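Local coordinates for protein argonaute (PDB 5G5S) that uses short single-stranded DNA guides to find complementary target DNA and slice it, possibly in defence against invading genetic elements, at residues A[93-97]-A[98-102]; A[543-546]-A[547-551]. All blocks are in the same frame, centred on the assembly; numbering follows the deposited sequence.

From the N terminus, the chain leaves strand 84-91, the last of the four-stranded antiparallel sheet of the N-terminal domain, and interaction 1 turns it into helix 97-111. Some 440 residues later, in the RNase H-like PIWI domain, interaction 2 joins the loop that follows strand 530-537 to the start of helix 547-556. Each contact closes only a single helical turn; the two come in series, neither enclosing nor crossing the other. Interaction 1 and interaction 2 do not touch, their nearest atoms being about 18 Å apart. Both illustrate how a chain enters a helix: an N-cap carbonyl accepts the first backbone bond while an apolar side chain just before the cap reaches forward onto the opening turn.

Interaction 1: residues A[93-97]-A[98-102]; sequences EYVKP and EIAEK
Backbone hydrogen bonds join Lys96 and Pro97 to the residues that follow. The carbonyl oxygen of Lys96, the N-cap residue, takes the amide of Ala100, Ala100 N lying 2.9 Å from Lys96 O in an almost straight bond (178°). A second, weak bond reaches the same oxygen from Ile99 N, and Glu101 N bonds to Pro97 O at 3.0 Å.

Apolar packing comes from Val95. Its CG1 stands anti to the backbone N (chi1 -174°), which carries this methyl onto the first turn, 3.8 Å from CB of Ile99; the two side chains cross at about a right angle. The same methyl comes within 4.3 Å of Ala100 CB.

The charged groups are more loosely matched. Lys96 and Glu98 run side by side, yet Lys96 NZ stays 4.3 Å from Glu98 OE1, beyond a salt bridge. Further along, Lys102 NZ bonds to Glu98 O at 2.9 Å, in the carbonyl plane on a lone pair, and forms a salt bridge with Glu101 OE1, the hydrogen bond within it being weak. Glu101 OE2 forms a salt bridge with Lys145 NZ and accepts a hydrogen bond from the backbone N of Lys146, both on strand 134-147.

Pro97, first after the N-cap, lacks an N-H, which costs nothing where no earlier helical carbonyl awaits it; so opens helix 97-111 of the N-terminal domain.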
loop_
_atom_site.group_PDB
_atom_site.type_symbol
_atom_site.label_atom_id
_atom_site.label_comp_id
_atom_site.label_asym_id
_atom_site.label_seq_id
_atom_site.Cartn_x
_atom_site.Cartn_y
_atom_site.Cartn_z
ATOM N N GLU A 93 10.177 -31.681 -14.855
ATOM C CA GLU A 93 11.311 -31.652 -13.932
ATOM C C GLU A 93 12.499 -30.794 -14.450
ATOM O O GLU A 93 13.197 -30.193 -13.636
ATOM C CB GLU A 93 11.763 -33.092 -13.612
ATOM C CG GLU A 93 10.641 -34.031 -13.178
ATOM C CD GLU A 93 10.179 -35.025 -14.231
ATOM O OE1 GLU A 93 10.953 -35.960 -14.541
ATOM O OE2 GLU A 93 9.028 -34.898 -14.711
ATOM N N TYR A 94 12.701 -30.717 -15.789
ATOM C CA TYR A 94 13.777 -29.929 -16.418
ATOM C C TYR A 94 13.437 -28.453 -16.577
ATOM O O TYR A 94 14.292 -27.667 -16.988
ATOM C CB TYR A 94 14.171 -30.512 -17.789
ATOM C CG TYR A 94 14.578 -31.968 -17.745
ATOM C CD1 TYR A 94 15.356 -32.464 -16.700
ATOM C CD2 TYR A 94 14.193 -32.851 -18.747
ATOM C CE1 TYR A 94 15.704 -33.807 -16.636
ATOM C CE2 TYR A 94 14.560 -34.192 -18.707
ATOM C CZ TYR A 94 15.317 -34.663 -17.649
ATOM O OH TYR A 94 15.680 -35.972 -17.590
ATOM N N VAL A 95 12.193 -28.079 -16.267
ATOM C CA VAL A 95 11.699 -26.715 -16.420
ATOM C C VAL A 95 11.949 -25.913 -15.147
ATOM O O VAL A 95 11.735 -26.437 -14.052
ATOM C CB VAL A 95 10.205 -26.722 -16.862
ATOM C CG1 VAL A 95 9.701 -25.317 -17.184
ATOM C CG2 VAL A 95 9.995 -27.647 -18.060
ATOM N N LYS A 96 12.399 -24.642 -15.297
ATOM C CA LYS A 96 12.633 -23.699 -14.194
ATOM C C LYS A 96 11.405 -23.641 -13.275
ATOM O O LYS A 96 10.278 -23.541 -13.782
ATOM C CB LYS A 96 12.962 -22.291 -14.722
ATOM C CG LYS A 96 14.424 -22.137 -15.116
ATOM C CD LYS A 96 14.867 -20.675 -15.228
ATOM C CE LYS A 96 15.162 -20.021 -13.887
ATOM N NZ LYS A 96 16.354 -20.604 -13.209
ATOM N N PRO A 97 11.601 -23.751 -11.933
ATOM C CA PRO A 97 10.451 -23.764 -11.005
ATOM C C PRO A 97 9.366 -22.715 -11.241
ATOM O O PRO A 97 8.195 -23.068 -11.142
ATOM C CB PRO A 97 11.095 -23.579 -9.629
ATOM C CG PRO A 97 12.444 -24.072 -9.771
ATOM C CD PRO A 97 12.878 -23.886 -11.202
ATOM N N GLU A 98 9.740 -21.455 -11.581
ATOM C CA GLU A 98 8.788 -20.354 -11.806
ATOM C C GLU A 98 7.944 -20.555 -13.055
ATOM O O GLU A 98 6.805 -20.106 -13.074
ATOM C CB GLU A 98 9.465 -18.959 -11.860
ATOM C CG GLU A 98 10.704 -18.764 -11.001
ATOM C CD GLU A 98 11.989 -19.207 -11.677
ATOM O OE1 GLU A 98 12.354 -20.398 -11.542
ATOM O OE2 GLU A 98 12.611 -18.371 -12.371
ATOM N N ILE A 99 8.511 -21.189 -14.103
ATOM C CA ILE A 99 7.818 -21.480 -15.370
ATOM C C ILE A 99 6.901 -22.692 -15.161
ATOM O O ILE A 99 5.737 -22.659 -15.565
ATOM C CB ILE A 99 8.828 -21.697 -16.545
ATOM C CG1 ILE A 99 9.925 -20.586 -16.624
ATOM C CG2 ILE A 99 8.123 -21.937 -17.906
ATOM C CD1 ILE A 99 9.462 -19.148 -16.940
ATOM N N ALA A 100 7.443 -23.750 -14.519
ATOM C CA ALA A 100 6.741 -24.991 -14.188
ATOM C C ALA A 100 5.458 -24.745 -13.362
ATOM O O ALA A 100 4.440 -25.354 -13.671
ATOM C CB ALA A 100 7.675 -25.946 -13.459
ATOM N N GLU A 101 5.503 -23.838 -12.350
ATOM C CA GLU A 101 4.347 -23.472 -11.490
ATOM C C GLU A 101 3.179 -22.948 -12.354
ATOM O O GLU A 101 2.034 -23.392 -12.197
ATOM C CB GLU A 101 4.728 -22.356 -10.496
ATOM C CG GLU A 101 5.649 -22.769 -9.364
ATOM C CD GLU A 101 6.358 -21.631 -8.643
ATOM O OE1 GLU A 101 6.209 -20.465 -9.078
ATOM O OE2 GLU A 101 7.075 -21.908 -7.649
ATOM N N LYS A 102 3.487 -22.021 -13.278
ATOM C CA LYS A 102 2.492 -21.414 -14.161
ATOM C C LYS A 102 1.913 -22.388 -15.166
ATOM O O LYS A 102 0.731 -22.278 -15.500
ATOM C CB LYS A 102 3.032 -20.147 -14.845
ATOM C CG LYS A 102 2.902 -18.910 -13.979
ATOM C CD LYS A 102 4.244 -18.423 -13.479
ATOM C CE LYS A 102 4.225 -18.104 -12.002
ATOM N NZ LYS A 102 5.597 -18.038 -11.427
#

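Interaction 2: residues A[543-546]-A[547-551]; sequences ERLH and LPYVI
His546 lays its ring against the first turn of helix 547-556, meeting Pro548 obliquely and taking Tyr549 CB over one face. Its CB lies beside the amide of Leu547, whose N is hydrogen-bonded to Glu579 OE1 of helix 577-590. From there CG swings between the backbone N and the carbonyl carbon (chi1 56°), bringing the imidazole to the helix start. CD2 comes 3.3 Å from Pro548 CD. Tyr549 CB sits 3.8 Å from the centroid of the His546 ring and 23° off the normal, a CH-pi contact displaced toward CE1, which it approaches to 3.5 Å. NE2, at the outer end of the ring, also lies 3.8 Å from Tyr549 CB. ND1, by contrast, points backward along the chain: His546 ND1 donates to Arg544 O at 3.2 Å with an angle of 161°. The acceptor lies in the imidazole plane, though the donor stands above the plane of the carbonyl. This bond helps to set the ring's rotation.

His546 is the N-cap, and Val550 N bonds to its carbonyl O at 3.1 Å, closing the first helical turn. The loop leading into this cap carries Glu543, probably one of the catalytic residues, as in related Argonautes, in the PIWI domain with its RNase H-like fold.

Leu545 folds forward alongside the cap. Its CD1 reaches the edge of the Tyr549 ring, 3.3 Å from CD2, and meets Val550 CG2 at 3.6 Å. The far end of Tyr549 is held by strand 530-537, its OH hydrogen-bonded to the backbone O of Glu537.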
loop_
_atom_site.group_PDB
_atom_site.type_symbol
_atom_site.label_atom_id
_atom_site.label_comp_id
_atom_site.label_asym_id
_atom_site.label_seq_id
_atom_site.Cartn_x
_atom_site.Cartn_y
_atom_site.Cartn_z
ATOM N N GLU A 543 4.736 6.838 -22.634
ATOM C CA GLU A 543 5.723 5.900 -22.083
ATOM C C GLU A 543 5.702 5.749 -20.553
ATOM O O GLU A 543 5.455 6.721 -19.829
ATOM C CB GLU A 543 7.142 6.141 -22.636
ATOM C CG GLU A 543 7.807 7.440 -22.210
ATOM C CD GLU A 543 9.250 7.553 -22.662
ATOM O OE1 GLU A 543 10.093 6.768 -22.166
ATOM O OE2 GLU A 543 9.538 8.420 -23.519
ATOM N N ARG A 544 5.977 4.510 -20.084
ATOM C CA ARG A 544 5.988 4.105 -18.678
ATOM C C ARG A 544 7.192 4.614 -17.874
ATOM O O ARG A 544 8.281 4.833 -18.414
ATOM C CB ARG A 544 5.848 2.576 -18.545
ATOM N N LEU A 545 6.968 4.781 -16.562
ATOM C CA LEU A 545 7.924 5.231 -15.567
ATOM C C LEU A 545 8.638 3.981 -14.961
ATOM O O LEU A 545 8.206 3.407 -13.957
ATOM C CB LEU A 545 7.137 6.077 -14.539
ATOM C CG LEU A 545 7.797 6.680 -13.301
ATOM C CD1 LEU A 545 9.257 6.918 -13.478
ATOM C CD2 LEU A 545 7.115 7.960 -12.912
ATOM N N HIS A 546 9.730 3.563 -15.616
ATOM C CA HIS A 546 10.537 2.389 -15.267
ATOM C C HIS A 546 11.709 2.710 -14.321
ATOM O O HIS A 546 12.105 3.870 -14.203
ATOM C CB HIS A 546 11.020 1.680 -16.556
ATOM C CG HIS A 546 11.790 2.564 -17.504
ATOM N ND1 HIS A 546 11.204 3.678 -18.101
ATOM C CD2 HIS A 546 13.065 2.458 -17.948
ATOM C CE1 HIS A 546 12.142 4.206 -18.871
ATOM N NE2 HIS A 546 13.281 3.515 -18.799
ATOM N N LEU A 547 12.251 1.678 -13.631
ATOM C CA LEU A 547 13.384 1.823 -12.710
ATOM C C LEU A 547 14.625 2.502 -13.340
ATOM O O LEU A 547 15.107 3.456 -12.739
ATOM C CB LEU A 547 13.733 0.511 -11.991
ATOM C CG LEU A 547 14.732 0.611 -10.828
ATOM C CD1 LEU A 547 14.241 1.572 -9.728
ATOM C CD2 LEU A 547 15.024 -0.755 -10.244
ATOM N N PRO A 548 15.123 2.126 -14.553
ATOM C CA PRO A 548 16.254 2.875 -15.137
ATOM C C PRO A 548 16.023 4.393 -15.216
ATOM O O PRO A 548 16.939 5.151 -14.893
ATOM C CB PRO A 548 16.410 2.242 -16.523
ATOM C CG PRO A 548 15.877 0.859 -16.350
ATOM C CD PRO A 548 14.710 1.019 -15.446
ATOM N N TYR A 549 14.795 4.833 -15.579
ATOM C CA TYR A 549 14.425 6.251 -15.642
ATOM C C TYR A 549 14.404 6.927 -14.265
ATOM O O TYR A 549 14.829 8.077 -14.165
ATOM C CB TYR A 549 13.090 6.461 -16.380
ATOM C CG TYR A 549 12.563 7.876 -16.287
ATOM C CD1 TYR A 549 13.029 8.874 -17.139
ATOM C CD2 TYR A 549 11.649 8.235 -15.303
ATOM C CE1 TYR A 549 12.596 10.196 -17.010
ATOM C CE2 TYR A 549 11.186 9.542 -15.184
ATOM C CZ TYR A 549 11.659 10.521 -16.038
ATOM O OH TYR A 549 11.171 11.800 -15.915
ATOM N N VAL A 550 13.907 6.227 -13.213
ATOM C CA VAL A 550 13.856 6.728 -11.838
ATOM C C VAL A 550 15.281 7.105 -11.389
ATOM O O VAL A 550 15.491 8.215 -10.894
ATOM C CB VAL A 550 13.177 5.718 -10.860
ATOM C CG1 VAL A 550 13.314 6.155 -9.399
ATOM C CG2 VAL A 550 11.713 5.507 -11.217
ATOM N N ILE A 551 16.249 6.193 -11.609
ATOM C CA ILE A 551 17.658 6.370 -11.251
ATOM C C ILE A 551 18.260 7.568 -11.963
ATOM O O ILE A 551 18.902 8.394 -11.311
ATOM C CB ILE A 551 18.468 5.058 -11.440
ATOM C CG1 ILE A 551 17.874 3.913 -10.567
ATOM C CG2 ILE A 551 19.943 5.286 -11.116
ATOM C CD1 ILE A 551 18.279 2.505 -10.955
#